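Local coordinates for protein adenosine kinase (Sinorhizobium meliloti, PDB 3UBO) that probably phosphorylates adenosine at the expense of ATP, as a kinase of the pfkB family, and is seen here with adenosine and ADP bound, at residues A[62-73]-A[280-288]; A[184-195]-A[210-220]. One frame throughout, in Å; residues are numbered along the deposited sequence.

Contact 1 (A[62-73]-A[280-288]); sequences SAGNTAAGVASL and DLYAAGFLF. With ADN (adenosine), chain C.
D280 supplies the polar half of this contact, offering three oxygens to helix 62-73. Its CG sits beside the backbone N (chi1 -59°), turning the carboxylate to that helix's first turn. S62 OG donates to D280 OD1 from above the carboxylate plane (2.9 Å), whereas N65 ND2 meets D280 OD2 on its anti lone pair, at 3.1 Å and almost in the amide plane. T66 OG1 donates to the backbone D280 O at 2.7 Å, on a lone pair in the carbonyl plane. Short hydroxyls and an amide suit so rich an acceptor.

Two of these also bind adenosine: S62 N reaches its N3 at 2.8 Å, and N65 ND2 its O3' at 3.0 Å. R317 grips N65 OD1, holding the amide from both ends.

The remainder is mostly van der Waals packing. A284 CB lies 3.6 Å from G69 CA; a side chain there would point at the alanine and probably crowd it. V70 CG2 flanks this alanine, and L73 CB makes a CH-pi contact over the F288 ring face, 3.9 Å from its centroid. Small residues let the helices cross at -41°, the D280 end forming part of the adenosine pocket, with D280 closing the GAGD signature of pfkB kinases.

Contact 2 (A[184-195]-A[210-220]); sequences ETAMTLSDSFCV and TVDIVFANRQE. With ADP (adenosine-5'-diphosphate), chain D.
T185 carries its OG1 between its backbone N and carbonyl carbon (chi1 70°), where the hydroxyl donates to T210 O at 2.6 Å while accepting from D212 N. E220 is bent at chi2 (148°), which brings its carboxylate against the 189-192 turn, its CG 3.5 Å from S192 N. Threonine supplies donor and acceptor together; D212 OD2 answers by accepting from T185 N at 2.9 Å, with H179 as a second partner.

The strands run parallel, I213 N bonding to T185 O, M187 N to I213 O, F215 N to M187 O and L189 N to F215 O. On one face the small A186 CB meets I213 CB at 3.8 Å; on the other, selenomethionine M187 lays its SE 4.1 Å from V211 CG2.

N217 N donates to E220 OE1 (2.9 Å) and E220 N to N217 OD1 (3.1 Å), a capping box. With E220 replaced by an alanine, N217 N would probably lose its carboxylate acceptor and a gap would open beside the turn. Since N217 ND2 bonds weakly to ADP O1B, the box probably helps to position that side chain at the C-terminal end of strand 213-217, in the Rossmann-like parallel sheet of the ribokinase fold.

In the fold
Along the chain the segments come in the order 62-73, 184-195, 210-220, 280-288, so the strand pair of contact 2 lies between the two helices of contact 1. The contact centres are about 15 Å apart, yet they touch: F215 of strand 213-217 packs on helix 278-290, its CD1 3.6 Å from A283 CB, and its ring meets F286 edge-to-face. Strand 152-158 links them too, since Y156 is touched by T66, A283 and A186. Helix 278-290 thus lies against the seven-stranded parallel sheet, with helix 62-73 beside it. Contact 1 helps form the adenosine pocket, and Y282 and N217 from the two contacts line that of ADP, which brings the adenosine and nucleotide sites together.

Contact 1 (A[62-73]-A[280-288])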
loop_
_atom_site.group_PDB
_atom_site.type_symbol
_atom_site.label_atom_id
_atom_site.label_comp_id
_atom_site.label_asym_id
_atom_site.label_seq_id
_atom_site.Cartn_x
_atom_site.Cartn_y
_atom_site.Cartn_z
ATOM N N SER A 62 -8.407 -8.822 10.690
ATOM C CA SER A 62 -7.964 -8.843 12.086
ATOM C C SER A 62 -7.046 -10.057 12.518
ATOM O O SER A 62 -5.851 -9.860 12.781
ATOM C CB SER A 62 -9.113 -8.589 13.023
ATOM O OG SER A 62 -8.652 -8.741 14.328
ATOM N N ALA A 63 -7.562 -11.290 12.494
ATOM C CA ALA A 63 -6.751 -12.464 12.704
ATOM C C ALA A 63 -5.577 -12.619 11.746
ATOM O O ALA A 63 -4.531 -13.142 12.117
ATOM C CB ALA A 63 -7.595 -13.720 12.644
ATOM N N GLY A 64 -5.699 -12.185 10.513
ATOM C CA GLY A 64 -4.611 -12.418 9.579
ATOM C C GLY A 64 -3.414 -11.560 9.929
ATOM O O GLY A 64 -2.269 -11.899 9.574
ATOM N N ASN A 65 -3.693 -10.446 10.631
ATOM C CA ASN A 65 -2.704 -9.473 10.966
ATOM C C ASN A 65 -1.932 -10.056 12.146
ATOM O O ASN A 65 -0.690 -10.077 12.165
ATOM C CB ASN A 65 -3.375 -8.124 11.332
ATOM C CG ASN A 65 -3.893 -7.340 10.109
ATOM O OD1 ASN A 65 -3.436 -7.540 8.943
ATOM N ND2 ASN A 65 -4.842 -6.420 10.386
ATOM N N THR A 66 -2.691 -10.560 13.115
ATOM C CA THR A 66 -2.125 -11.078 14.334
ATOM C C THR A 66 -1.163 -12.222 13.957
ATOM O O THR A 66 -0.168 -12.406 14.596
ATOM C CB THR A 66 -3.217 -11.567 15.258
ATOM O OG1 THR A 66 -4.040 -10.470 15.708
ATOM C CG2 THR A 66 -2.604 -12.215 16.393
ATOM N N ALA A 67 -1.418 -12.964 12.883
ATOM C CA ALA A 67 -0.461 -14.023 12.435
ATOM C C ALA A 67 0.771 -13.555 11.658
ATOM O O ALA A 67 1.866 -14.127 11.832
ATOM C CB ALA A 67 -1.179 -15.177 11.631
ATOM N N ALA A 68 0.597 -12.560 10.756
ATOM C CA ALA A 68 1.760 -11.820 10.207
ATOM C C ALA A 68 2.549 -11.212 11.388
ATOM O O ALA A 68 3.755 -11.208 11.332
ATOM C CB ALA A 68 1.388 -10.728 9.170
ATOM N N GLY A 69 1.861 -10.808 12.460
ATOM C CA GLY A 69 2.510 -10.309 13.682
ATOM C C GLY A 69 3.508 -11.245 14.375
ATOM O O GLY A 69 4.711 -10.927 14.496
ATOM N N VAL A 70 2.978 -12.385 14.832
ATOM C CA VAL A 70 3.755 -13.482 15.373
ATOM C C VAL A 70 4.941 -13.880 14.472
ATOM O O VAL A 70 6.091 -13.753 14.888
ATOM C CB VAL A 70 2.884 -14.715 15.702
ATOM C CG1 VAL A 70 3.790 -15.817 16.083
ATOM C CG2 VAL A 70 1.881 -14.403 16.810
ATOM N N ALA A 71 4.681 -14.378 13.260
ATOM C CA ALA A 71 5.797 -14.552 12.299
ATOM C C ALA A 71 6.857 -13.410 12.314
ATOM O O ALA A 71 8.038 -13.672 12.338
ATOM C CB ALA A 71 5.291 -14.800 10.879
ATOM N N SER A 72 6.436 -12.151 12.288
ATOM C CA SER A 72 7.375 -11.018 12.322
ATOM C C SER A 72 8.168 -10.977 13.629
ATOM O O SER A 72 9.378 -10.844 13.581
ATOM C CB SER A 72 6.677 -9.665 12.018
ATOM O OG SER A 72 7.136 -9.105 10.789
ATOM N N LEU A 73 7.485 -11.069 14.774
ATOM C CA LEU A 73 8.145 -11.151 16.064
ATOM C C LEU A 73 9.191 -12.271 16.217
ATOM O O LEU A 73 10.023 -12.243 17.120
ATOM C CB LEU A 73 7.134 -11.219 17.172
ATOM C CG LEU A 73 6.372 -9.932 17.284
ATOM C CD1 LEU A 73 5.312 -10.008 18.353
ATOM C CD2 LEU A 73 7.389 -8.827 17.662
ATOM N N ASP A 280 -4.606 -5.923 16.994
ATOM C CA ASP A 280 -4.218 -7.134 16.322
ATOM C C ASP A 280 -2.772 -7.413 16.582
ATOM O O ASP A 280 -2.363 -8.538 16.650
ATOM C CB ASP A 280 -4.409 -7.028 14.816
ATOM C CG ASP A 280 -5.804 -6.737 14.430
ATOM O OD1 ASP A 280 -6.690 -6.883 15.269
ATOM O OD2 ASP A 280 -6.012 -6.347 13.282
ATOM N N LEU A 281 -1.979 -6.376 16.693
ATOM C CA LEU A 281 -0.566 -6.587 16.858
ATOM C C LEU A 281 -0.180 -6.567 18.308
ATOM O O LEU A 281 0.898 -6.958 18.672
ATOM C CB LEU A 281 0.211 -5.580 16.042
ATOM C CG LEU A 281 0.652 -6.257 14.768
ATOM C CD1 LEU A 281 -0.062 -5.762 13.580
ATOM C CD2 LEU A 281 2.106 -6.183 14.591
ATOM N N TYR A 282 -1.093 -6.121 19.143
ATOM C CA TYR A 282 -0.897 -6.251 20.549
ATOM C C TYR A 282 -0.958 -7.721 20.946
ATOM O O TYR A 282 -0.161 -8.217 21.721
ATOM C CB TYR A 282 -1.963 -5.501 21.286
ATOM C CG TYR A 282 -1.842 -5.698 22.757
ATOM C CD1 TYR A 282 -2.446 -6.755 23.382
ATOM C CD2 TYR A 282 -1.094 -4.838 23.517
ATOM C CE1 TYR A 282 -2.328 -6.922 24.712
ATOM C CE2 TYR A 282 -0.973 -5.003 24.831
ATOM C CZ TYR A 282 -1.585 -6.041 25.430
ATOM O OH TYR A 282 -1.442 -6.187 26.771
ATOM N N ALA A 283 -1.923 -8.411 20.387
ATOM C CA ALA A 283 -2.111 -9.794 20.649
ATOM C C ALA A 283 -1.045 -10.606 19.979
ATOM O O ALA A 283 -0.720 -11.664 20.429
ATOM C CB ALA A 283 -3.440 -10.198 20.150
ATOM N N ALA A 284 -0.517 -10.123 18.878
ATOM C CA ALA A 284 0.488 -10.880 18.181
ATOM C C ALA A 284 1.725 -10.944 19.022
ATOM O O ALA A 284 2.356 -11.966 19.121
ATOM C CB ALA A 284 0.803 -10.252 16.883
ATOM N N GLY A 285 2.080 -9.828 19.619
ATOM C CA GLY A 285 3.267 -9.778 20.423
ATOM C C GLY A 285 3.032 -10.556 21.680
ATOM O O GLY A 285 3.861 -11.327 22.114
ATOM N N PHE A 286 1.877 -10.356 22.271
ATOM C CA PHE A 286 1.593 -11.055 23.487
ATOM C C PHE A 286 1.721 -12.584 23.348
ATOM O O PHE A 286 2.295 -13.254 24.154
ATOM C CB PHE A 286 0.229 -10.620 23.922
ATOM C CG PHE A 286 -0.202 -11.226 25.160
ATOM C CD1 PHE A 286 -0.277 -12.598 25.279
ATOM C CD2 PHE A 286 -0.549 -10.436 26.239
ATOM C CE1 PHE A 286 -0.708 -13.201 26.481
ATOM C CE2 PHE A 286 -0.968 -11.017 27.465
ATOM C CZ PHE A 286 -1.054 -12.412 27.564
ATOM N N LEU A 287 1.220 -13.126 22.270
ATOM C CA LEU A 287 1.220 -14.554 22.085
ATOM C C LEU A 287 2.608 -15.049 21.670
ATOM O O LEU A 287 2.949 -16.245 21.859
ATOM C CB LEU A 287 0.179 -14.972 21.035
ATOM C CG LEU A 287 -1.320 -14.700 21.263
ATOM C CD1 LEU A 287 -2.185 -15.310 20.146
ATOM C CD2 LEU A 287 -1.851 -15.161 22.610
ATOM N N PHE A 288 3.393 -14.159 21.077
ATOM C CA PHE A 288 4.767 -14.502 20.766
ATOM C C PHE A 288 5.475 -14.695 22.087
ATOM O O PHE A 288 6.364 -15.533 22.210
ATOM C CB PHE A 288 5.500 -13.350 20.086
ATOM C CG PHE A 288 6.964 -13.600 19.924
ATOM C CD1 PHE A 288 7.419 -14.571 19.041
ATOM C CD2 PHE A 288 7.890 -12.860 20.649
ATOM C CE1 PHE A 288 8.781 -14.801 18.885
ATOM C CE2 PHE A 288 9.271 -13.073 20.489
ATOM C CZ PHE A 288 9.719 -14.054 19.630
HETATM O "O5'" ADN C . -8.510 -4.189 13.418
HETATM C "C5'" ADN C . -7.606 -4.073 12.256
HETATM C "C4'" ADN C . -8.079 -4.867 10.990
HETATM O "O4'" ADN C . -9.476 -5.181 11.005
HETATM C "C3'" ADN C . -7.803 -4.494 9.441
HETATM O "O3'" ADN C . -6.568 -4.643 8.784
HETATM C "C2'" ADN C . -8.985 -5.212 8.707
HETATM O "O2'" ADN C . -8.620 -6.044 7.585
HETATM C "C1'" ADN C . -9.651 -5.896 9.833
HETATM N N9 ADN C . -11.122 -6.021 9.605
HETATM C C8 ADN C . -12.125 -5.051 9.317
HETATM N N7 ADN C . -13.406 -5.665 9.335
HETATM C C5 ADN C . -13.185 -7.018 9.648
HETATM C C6 ADN C . -14.067 -8.126 9.783
HETATM N N6 ADN C . -15.491 -7.985 9.639
HETATM N N1 ADN C . -13.495 -9.407 10.116
HETATM C C2 ADN C . -12.081 -9.547 10.298
HETATM N N3 ADN C . -11.168 -8.471 10.172
HETATM C C4 ADN C . -11.753 -7.229 9.827
#

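Contact 2 (A[184-195]-A[210-220])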
loop_
_atom_site.group_PDB
_atom_site.type_symbol
_atom_site.label_atom_id
_atom_site.label_comp_id
_atom_site.label_asym_id
_atom_site.label_seq_id
_atom_site.Cartn_x
_atom_site.Cartn_y
_atom_site.Cartn_z
ATOM N N GLU A 184 -4.193 -24.645 23.546
ATOM C CA GLU A 184 -5.016 -23.564 24.090
ATOM C C GLU A 184 -5.716 -22.782 22.968
ATOM O O GLU A 184 -5.184 -22.657 21.843
ATOM C CB GLU A 184 -4.160 -22.602 24.927
ATOM C CG GLU A 184 -4.168 -22.937 26.428
ATOM C CD GLU A 184 -3.128 -22.179 27.187
ATOM O OE1 GLU A 184 -3.488 -21.524 28.195
ATOM O OE2 GLU A 184 -1.951 -22.217 26.753
ATOM N N THR A 185 -6.902 -22.259 23.279
ATOM C CA THR A 185 -7.674 -21.551 22.281
ATOM C C THR A 185 -7.813 -20.078 22.634
ATOM O O THR A 185 -8.047 -19.726 23.798
ATOM C CB THR A 185 -9.091 -22.176 22.070
ATOM O OG1 THR A 185 -9.925 -21.932 23.218
ATOM C CG2 THR A 185 -8.999 -23.659 21.779
ATOM N N ALA A 186 -7.719 -19.215 21.633
ATOM C CA ALA A 186 -7.880 -17.822 21.969
ATOM C C ALA A 186 -8.823 -17.042 21.065
ATOM O O ALA A 186 -9.032 -17.411 19.908
ATOM C CB ALA A 186 -6.497 -17.139 22.073
HETATM N N MSE A 187 -9.357 -15.943 21.605
HETATM C CA MSE A 187 -10.094 -15.002 20.770
HETATM C C MSE A 187 -9.954 -13.500 21.048
HETATM O O MSE A 187 -9.806 -13.080 22.179
HETATM C CB MSE A 187 -11.574 -15.326 20.813
HETATM C CG MSE A 187 -12.321 -14.554 21.916
HETATM SE SE MSE A 187 -14.201 -15.224 22.073
HETATM C CE MSE A 187 -14.939 -14.714 20.280
ATOM N N THR A 188 -10.084 -12.686 20.001
ATOM C CA THR A 188 -10.353 -11.244 20.178
ATOM C C THR A 188 -11.851 -10.927 20.103
ATOM O O THR A 188 -12.550 -11.496 19.292
ATOM C CB THR A 188 -9.714 -10.442 19.074
ATOM O OG1 THR A 188 -10.555 -9.330 18.826
ATOM C CG2 THR A 188 -9.668 -11.234 17.799
ATOM N N LEU A 189 -12.356 -10.016 20.908
ATOM C CA LEU A 189 -13.756 -9.616 20.743
ATOM C C LEU A 189 -14.038 -8.759 19.490
ATOM O O LEU A 189 -15.173 -8.337 19.231
ATOM C CB LEU A 189 -14.193 -8.827 21.961
ATOM C CG LEU A 189 -14.727 -9.695 23.080
ATOM C CD1 LEU A 189 -14.118 -11.039 22.912
ATOM C CD2 LEU A 189 -14.396 -9.083 24.408
ATOM N N SER A 190 -12.975 -8.419 18.768
ATOM C CA SER A 190 -13.097 -7.738 17.483
ATOM C C SER A 190 -13.537 -6.269 17.544
ATOM O O SER A 190 -12.734 -5.361 17.225
ATOM C CB SER A 190 -14.033 -8.541 16.612
ATOM O OG SER A 190 -13.392 -9.761 16.239
ATOM N N ASP A 191 -14.785 -6.029 17.962
ATOM C CA ASP A 191 -15.391 -4.715 17.809
ATOM C C ASP A 191 -16.548 -4.595 18.757
ATOM O O ASP A 191 -17.213 -5.565 19.086
ATOM C CB ASP A 191 -15.793 -4.526 16.325
ATOM C CG ASP A 191 -16.714 -3.353 16.095
ATOM O OD1 ASP A 191 -16.445 -2.172 16.479
ATOM O OD2 ASP A 191 -17.761 -3.654 15.501
ATOM N N SER A 192 -16.799 -3.401 19.230
ATOM C CA SER A 192 -17.815 -3.315 20.243
ATOM C C SER A 192 -19.219 -3.500 19.700
ATOM O O SER A 192 -20.153 -3.533 20.471
ATOM C CB SER A 192 -17.702 -2.034 21.059
ATOM O OG SER A 192 -18.355 -0.979 20.400
ATOM N N PHE A 193 -19.421 -3.627 18.398
ATOM C CA PHE A 193 -20.797 -3.888 17.945
ATOM C C PHE A 193 -20.989 -5.343 17.704
ATOM O O PHE A 193 -22.077 -5.840 17.855
ATOM C CB PHE A 193 -21.199 -3.083 16.700
ATOM C CG PHE A 193 -21.414 -1.618 16.993
ATOM C CD1 PHE A 193 -22.688 -1.132 17.272
ATOM C CD2 PHE A 193 -20.313 -0.719 17.026
ATOM C CE1 PHE A 193 -22.882 0.251 17.594
ATOM C CE2 PHE A 193 -20.496 0.668 17.344
ATOM C CZ PHE A 193 -21.795 1.147 17.626
ATOM N N CYS A 194 -19.917 -6.006 17.274
ATOM C CA CYS A 194 -19.832 -7.454 17.196
ATOM C C CYS A 194 -20.250 -7.906 18.563
ATOM O O CYS A 194 -21.217 -8.654 18.701
ATOM C CB CYS A 194 -18.398 -7.864 16.936
ATOM S SG CYS A 194 -18.185 -9.422 16.082
ATOM N N VAL A 195 -19.573 -7.394 19.591
ATOM C CA VAL A 195 -19.980 -7.683 20.974
ATOM C C VAL A 195 -21.513 -7.588 21.265
ATOM O O VAL A 195 -22.085 -8.573 21.711
ATOM C CB VAL A 195 -19.056 -7.007 22.050
ATOM C CG1 VAL A 195 -19.619 -7.151 23.452
ATOM C CG2 VAL A 195 -17.628 -7.600 21.972
ATOM N N THR A 210 -14.667 -23.643 25.919
ATOM C CA THR A 210 -14.301 -23.702 24.489
ATOM C C THR A 210 -13.133 -22.753 24.117
ATOM O O THR A 210 -12.186 -23.190 23.424
ATOM C CB THR A 210 -15.455 -23.359 23.557
ATOM O OG1 THR A 210 -16.538 -24.267 23.792
ATOM C CG2 THR A 210 -14.973 -23.526 22.119
ATOM N N VAL A 211 -13.215 -21.488 24.574
ATOM C CA VAL A 211 -12.184 -20.497 24.445
ATOM C C VAL A 211 -11.568 -20.309 25.792
ATOM O O VAL A 211 -12.241 -19.923 26.779
ATOM C CB VAL A 211 -12.731 -19.087 24.028
ATOM C CG1 VAL A 211 -11.623 -18.044 23.942
ATOM C CG2 VAL A 211 -13.400 -19.174 22.698
ATOM N N ASP A 212 -10.261 -20.514 25.792
ATOM C CA ASP A 212 -9.411 -20.275 26.931
ATOM C C ASP A 212 -9.183 -18.775 27.180
ATOM O O ASP A 212 -9.708 -18.210 28.157
ATOM C CB ASP A 212 -8.073 -20.997 26.687
ATOM C CG ASP A 212 -8.233 -22.478 26.715
ATOM O OD1 ASP A 212 -9.022 -22.894 27.603
ATOM O OD2 ASP A 212 -7.608 -23.211 25.875
ATOM N N ILE A 213 -8.395 -18.159 26.285
ATOM C CA ILE A 213 -7.906 -16.757 26.387
ATOM C C ILE A 213 -8.756 -15.688 25.636
ATOM O O ILE A 213 -9.186 -15.900 24.473
ATOM C CB ILE A 213 -6.446 -16.670 25.870
ATOM C CG1 ILE A 213 -5.571 -17.742 26.536
ATOM C CG2 ILE A 213 -5.883 -15.285 26.100
ATOM C CD1 ILE A 213 -4.381 -18.195 25.706
ATOM N N VAL A 214 -9.004 -14.555 26.296
ATOM C CA VAL A 214 -9.806 -13.481 25.699
ATOM C C VAL A 214 -9.075 -12.132 25.525
ATOM O O VAL A 214 -8.775 -11.457 26.537
ATOM C CB VAL A 214 -11.080 -13.272 26.521
ATOM C CG1 VAL A 214 -11.732 -11.936 26.214
ATOM C CG2 VAL A 214 -12.012 -14.401 26.249
ATOM N N PHE A 215 -8.773 -11.718 24.281
ATOM C CA PHE A 215 -8.270 -10.324 24.036
ATOM C C PHE A 215 -9.433 -9.403 23.674
ATOM O O PHE A 215 -10.353 -9.820 22.929
ATOM C CB PHE A 215 -7.235 -10.248 22.912
ATOM C CG PHE A 215 -6.020 -11.107 23.127
ATOM C CD1 PHE A 215 -4.808 -10.523 23.459
ATOM C CD2 PHE A 215 -6.087 -12.514 22.967
ATOM C CE1 PHE A 215 -3.680 -11.291 23.634
ATOM C CE2 PHE A 215 -4.957 -13.302 23.165
ATOM C CZ PHE A 215 -3.741 -12.664 23.518
ATOM N N ALA A 216 -9.399 -8.186 24.205
ATOM C CA ALA A 216 -10.423 -7.176 23.995
ATOM C C ALA A 216 -9.893 -5.722 24.255
ATOM O O ALA A 216 -8.833 -5.515 24.908
ATOM C CB ALA A 216 -11.598 -7.467 24.881
ATOM N N ASN A 217 -10.599 -4.701 23.758
ATOM C CA ASN A 217 -10.222 -3.351 24.170
ATOM C C ASN A 217 -11.231 -2.956 25.249
ATOM O O ASN A 217 -12.151 -3.719 25.532
ATOM C CB ASN A 217 -10.101 -2.363 22.984
ATOM C CG ASN A 217 -11.407 -2.211 22.196
ATOM O OD1 ASN A 217 -12.496 -2.194 22.773
ATOM N ND2 ASN A 217 -11.296 -2.070 20.876
ATOM N N ARG A 218 -11.063 -1.798 25.859
ATOM C CA ARG A 218 -11.909 -1.420 26.958
ATOM C C ARG A 218 -13.383 -1.342 26.584
ATOM O O ARG A 218 -14.203 -1.949 27.240
ATOM C CB ARG A 218 -11.402 -0.134 27.525
ATOM C CG ARG A 218 -12.283 0.486 28.524
ATOM C CD ARG A 218 -11.734 1.885 28.817
ATOM N NE ARG A 218 -12.210 2.387 30.088
ATOM C CZ ARG A 218 -11.439 2.496 31.169
ATOM N NH1 ARG A 218 -10.142 2.134 31.113
ATOM N NH2 ARG A 218 -11.958 2.979 32.307
ATOM N N GLN A 219 -13.752 -0.637 25.522
ATOM C CA GLN A 219 -15.181 -0.551 25.164
ATOM C C GLN A 219 -15.830 -1.937 25.004
ATOM O O GLN A 219 -16.932 -2.190 25.500
ATOM C CB GLN A 219 -15.399 0.323 23.914
ATOM C CG GLN A 219 -15.345 1.826 24.209
ATOM C CD GLN A 219 -15.996 2.212 25.565
ATOM O OE1 GLN A 219 -17.060 1.684 25.957
ATOM N NE2 GLN A 219 -15.355 3.128 26.276
ATOM N N GLU A 220 -15.119 -2.813 24.303
ATOM C CA GLU A 220 -15.558 -4.190 24.068
ATOM C C GLU A 220 -15.823 -4.949 25.377
ATOM O O GLU A 220 -16.875 -5.594 25.554
ATOM C CB GLU A 220 -14.539 -4.926 23.215
ATOM C CG GLU A 220 -14.616 -4.535 21.756
ATOM C CD GLU A 220 -13.255 -4.576 21.011
ATOM O OE1 GLU A 220 -12.294 -5.297 21.432
ATOM O OE2 GLU A 220 -13.152 -3.850 19.983
HETATM P PB ADP D . -8.080 -1.175 19.565
HETATM O O1B ADP D . -9.580 -0.569 19.198
HETATM O O2B ADP D . -7.982 -2.825 19.854
HETATM O O3B ADP D . -7.098 -0.835 18.502
HETATM P PA ADP D . -6.705 0.223 21.959
HETATM O O1A ADP D . -7.249 1.754 22.234
HETATM O O2A ADP D . -6.716 -0.533 23.212
HETATM O O3A ADP D . -7.974 -0.236 20.945
HETATM O "O5'" ADP D . -5.153 0.098 21.329
HETATM C "C5'" ADP D . -4.573 -1.186 21.129
HETATM C "C4'" ADP D . -3.045 -1.211 21.462
HETATM O "O4'" ADP D . -2.109 -0.457 20.554
HETATM C "C3'" ADP D . -2.583 -0.640 22.906
HETATM O "O3'" ADP D . -2.885 -1.363 24.085
HETATM C "C2'" ADP D . -1.197 -0.046 22.685
HETATM O "O2'" ADP D . -0.014 -0.827 22.909
HETATM C "C1'" ADP D . -1.409 0.540 21.318
HETATM N N9 ADP D . -2.045 1.893 21.322
HETATM C C8 ADP D . -3.354 2.233 21.057
HETATM N N7 ADP D . -3.520 3.676 21.176
HETATM C C5 ADP D . -2.259 4.221 21.552
HETATM C C6 ADP D . -1.808 5.606 21.794
HETATM N N6 ADP D . -2.751 6.728 21.621
HETATM N N1 ADP D . -0.506 5.839 22.113
HETATM C C2 ADP D . 0.417 4.783 22.208
HETATM N N3 ADP D . -0.007 3.421 21.993
HETATM C C4 ADP D . -1.332 3.164 21.648
#